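Local coordinates for lysozyme inhibitor LprI-like N-terminal domain-containing protein (Burkholderia thailandensis, PDB 6AR7) that is of unknown function but carries a signal peptide and resembles the LprI family of lysozyme inhibitors, so it may inhibit lysozyme outside the cytoplasm, at residues G58-A63 with E123-L128. Residues are numbered along the deposited sequence; the frame is centred on the assembly and turned at random.
Sequences GEVDAA and ERALAL
Val60 meets Arg124, Ala125 and Leu128 through its two methyl groups. Its CA-CB bond points neither at the partner helix nor away from it. CG1 lies anti to the backbone N (chi1 167°) and CG2 anti to the carbonyl carbon, which turns CG2 onto Ala125 and CG1 toward Leu128. Val60 CG2 rests on the backbone of the other helix, 3.5 Å from Ala125 N, and also touches Ala125 CB at 3.7 Å. Val60 CG2 also lies 4.1 Å from Arg124 CB. Val60 CG1 packs on Leu128 CD1 at 3.8 Å. Leu128 CD1 also touches Val60 O at 3.6 Å. One turn on, Ala63 CB and Leu128 CB meet at 3.7 Å. No hydrogen bond joins the segments. The axes of the two segments come within 8.2 Å, at 24° between their N-to-C directions, consistent with small Ala63 and Ala125 at the interface. Polar ends find partners elsewhere. Glu59 forms a salt bridge with Arg129. Arg124 stretches past the apolar seam to hydrogen-bond Ser82 and Gln83 and makes a cation-pi contact with Trp86. The contact is buried packing between helices 42-70 and 107-136, within the range of the lysozyme inhibitor LprI family, in a fold of helices without strands. Helix 73-101 packs here too: Gln83 touches Val60 and Leu128, and Trp79 touches Leu128 and Arg124, while helix 180-197 reaches Arg124 through Phe193 and Met197.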
loop_
_atom_site.group_PDB
_atom_site.type_symbol
_atom_site.label_atom_id
_atom_site.label_comp_id
_atom_site.label_asym_id
_atom_site.label_seq_id
_atom_site.Cartn_x
_atom_site.Cartn_y
_atom_site.Cartn_z
ATOM N N GLY A 58 1.894 -9.445 10.183
ATOM C CA GLY A 58 1.240 -10.637 10.693
ATOM C C GLY A 58 -0.258 -10.617 10.456
ATOM O O GLY A 58 -0.870 -11.658 10.190
ATOM N N GLU A 59 -0.874 -9.431 10.533
ATOM C CA GLU A 59 -2.308 -9.361 10.281
ATOM C C GLU A 59 -2.619 -9.520 8.797
ATOM O O GLU A 59 -3.674 -10.060 8.438
ATOM C CB GLU A 59 -2.883 -8.053 10.822
ATOM C CG GLU A 59 -2.824 -7.997 12.344
ATOM C CD GLU A 59 -3.515 -9.202 12.978
ATOM O OE1 GLU A 59 -4.741 -9.351 12.771
ATOM O OE2 GLU A 59 -2.828 -10.012 13.650
ATOM N N VAL A 60 -1.714 -9.075 7.929
ATOM C CA VAL A 60 -1.857 -9.354 6.503
ATOM C C VAL A 60 -1.915 -10.855 6.275
ATOM O O VAL A 60 -2.825 -11.373 5.620
ATOM C CB VAL A 60 -0.694 -8.729 5.708
ATOM C CG1 VAL A 60 -0.666 -9.275 4.282
ATOM C CG2 VAL A 60 -0.783 -7.191 5.695
ATOM N N ASP A 61 -0.955 -11.582 6.844
ATOM C CA ASP A 61 -0.885 -13.015 6.598
ATOM C C ASP A 61 -2.087 -13.744 7.181
ATOM O O ASP A 61 -2.606 -14.677 6.560
ATOM C CB ASP A 61 0.433 -13.567 7.138
ATOM C CG ASP A 61 1.635 -13.027 6.367
ATOM O OD1 ASP A 61 1.450 -12.693 5.181
ATOM O OD2 ASP A 61 2.751 -12.934 6.921
ATOM N N ALA A 62 -2.558 -13.318 8.354
ATOM C CA ALA A 62 -3.691 -13.980 8.992
ATOM C C ALA A 62 -4.994 -13.662 8.278
ATOM O O ALA A 62 -5.867 -14.532 8.157
ATOM C CB ALA A 62 -3.790 -13.573 10.457
ATOM N N ALA A 63 -5.187 -12.401 7.889
ATOM C CA ALA A 63 -6.404 -12.050 7.170
ATOM C C ALA A 63 -6.425 -12.733 5.811
ATOM O O ALA A 63 -7.460 -13.251 5.386
ATOM C CB ALA A 63 -6.533 -10.537 7.031
ATOM N N GLU A 123 -2.429 -0.807 5.446
ATOM C CA GLU A 123 -3.490 -0.721 4.441
ATOM C C GLU A 123 -3.841 -2.092 3.864
ATOM O O GLU A 123 -5.021 -2.428 3.711
ATOM C CB GLU A 123 -3.082 0.251 3.318
ATOM C CG GLU A 123 -3.250 1.724 3.695
ATOM C CD GLU A 123 -2.458 2.706 2.811
ATOM O OE1 GLU A 123 -1.828 2.287 1.818
ATOM O OE2 GLU A 123 -2.462 3.916 3.119
ATOM N N ARG A 124 -2.835 -2.893 3.514
ATOM C CA ARG A 124 -3.131 -4.201 2.940
ATOM C C ARG A 124 -3.880 -5.072 3.939
ATOM O O ARG A 124 -4.834 -5.762 3.575
ATOM C CB ARG A 124 -1.845 -4.876 2.470
ATOM C CG ARG A 124 -2.068 -6.219 1.773
ATOM C CD ARG A 124 -3.068 -6.129 0.599
ATOM N NE ARG A 124 -3.091 -7.391 -0.135
ATOM C CZ ARG A 124 -3.932 -7.680 -1.120
ATOM N NH1 ARG A 124 -4.844 -6.788 -1.511
ATOM N NH2 ARG A 124 -3.866 -8.865 -1.709
ATOM N N ALA A 125 -3.492 -5.017 5.214
ATOM C CA ALA A 125 -4.172 -5.807 6.237
ATOM C C ALA A 125 -5.651 -5.450 6.335
ATOM O O ALA A 125 -6.511 -6.335 6.408
ATOM C CB ALA A 125 -3.492 -5.593 7.596
ATOM N N LEU A 126 -5.967 -4.155 6.340
ATOM C CA LEU A 126 -7.349 -3.723 6.523
ATOM C C LEU A 126 -8.223 -4.118 5.336
ATOM O O LEU A 126 -9.402 -4.446 5.506
ATOM C CB LEU A 126 -7.400 -2.214 6.736
ATOM C CG LEU A 126 -6.721 -1.694 7.999
ATOM C CD1 LEU A 126 -6.687 -0.167 7.965
ATOM C CD2 LEU A 126 -7.457 -2.218 9.237
ATOM N N ALA A 127 -7.668 -4.063 4.128
ATOM C CA ALA A 127 -8.409 -4.482 2.944
ATOM C C ALA A 127 -8.705 -5.974 2.982
ATOM O O ALA A 127 -9.824 -6.397 2.668
ATOM C CB ALA A 127 -7.620 -4.126 1.682
ATOM N N LEU A 128 -7.708 -6.783 3.346
ATOM C CA LEU A 128 -7.924 -8.219 3.452
ATOM C C LEU A 128 -8.948 -8.524 4.533
ATOM O O LEU A 128 -9.831 -9.374 4.344
ATOM C CB LEU A 128 -6.594 -8.911 3.742
ATOM C CG LEU A 128 -5.625 -8.936 2.559
ATOM C CD1 LEU A 128 -4.260 -9.297 3.019
ATOM C CD2 LEU A 128 -6.101 -9.987 1.558
#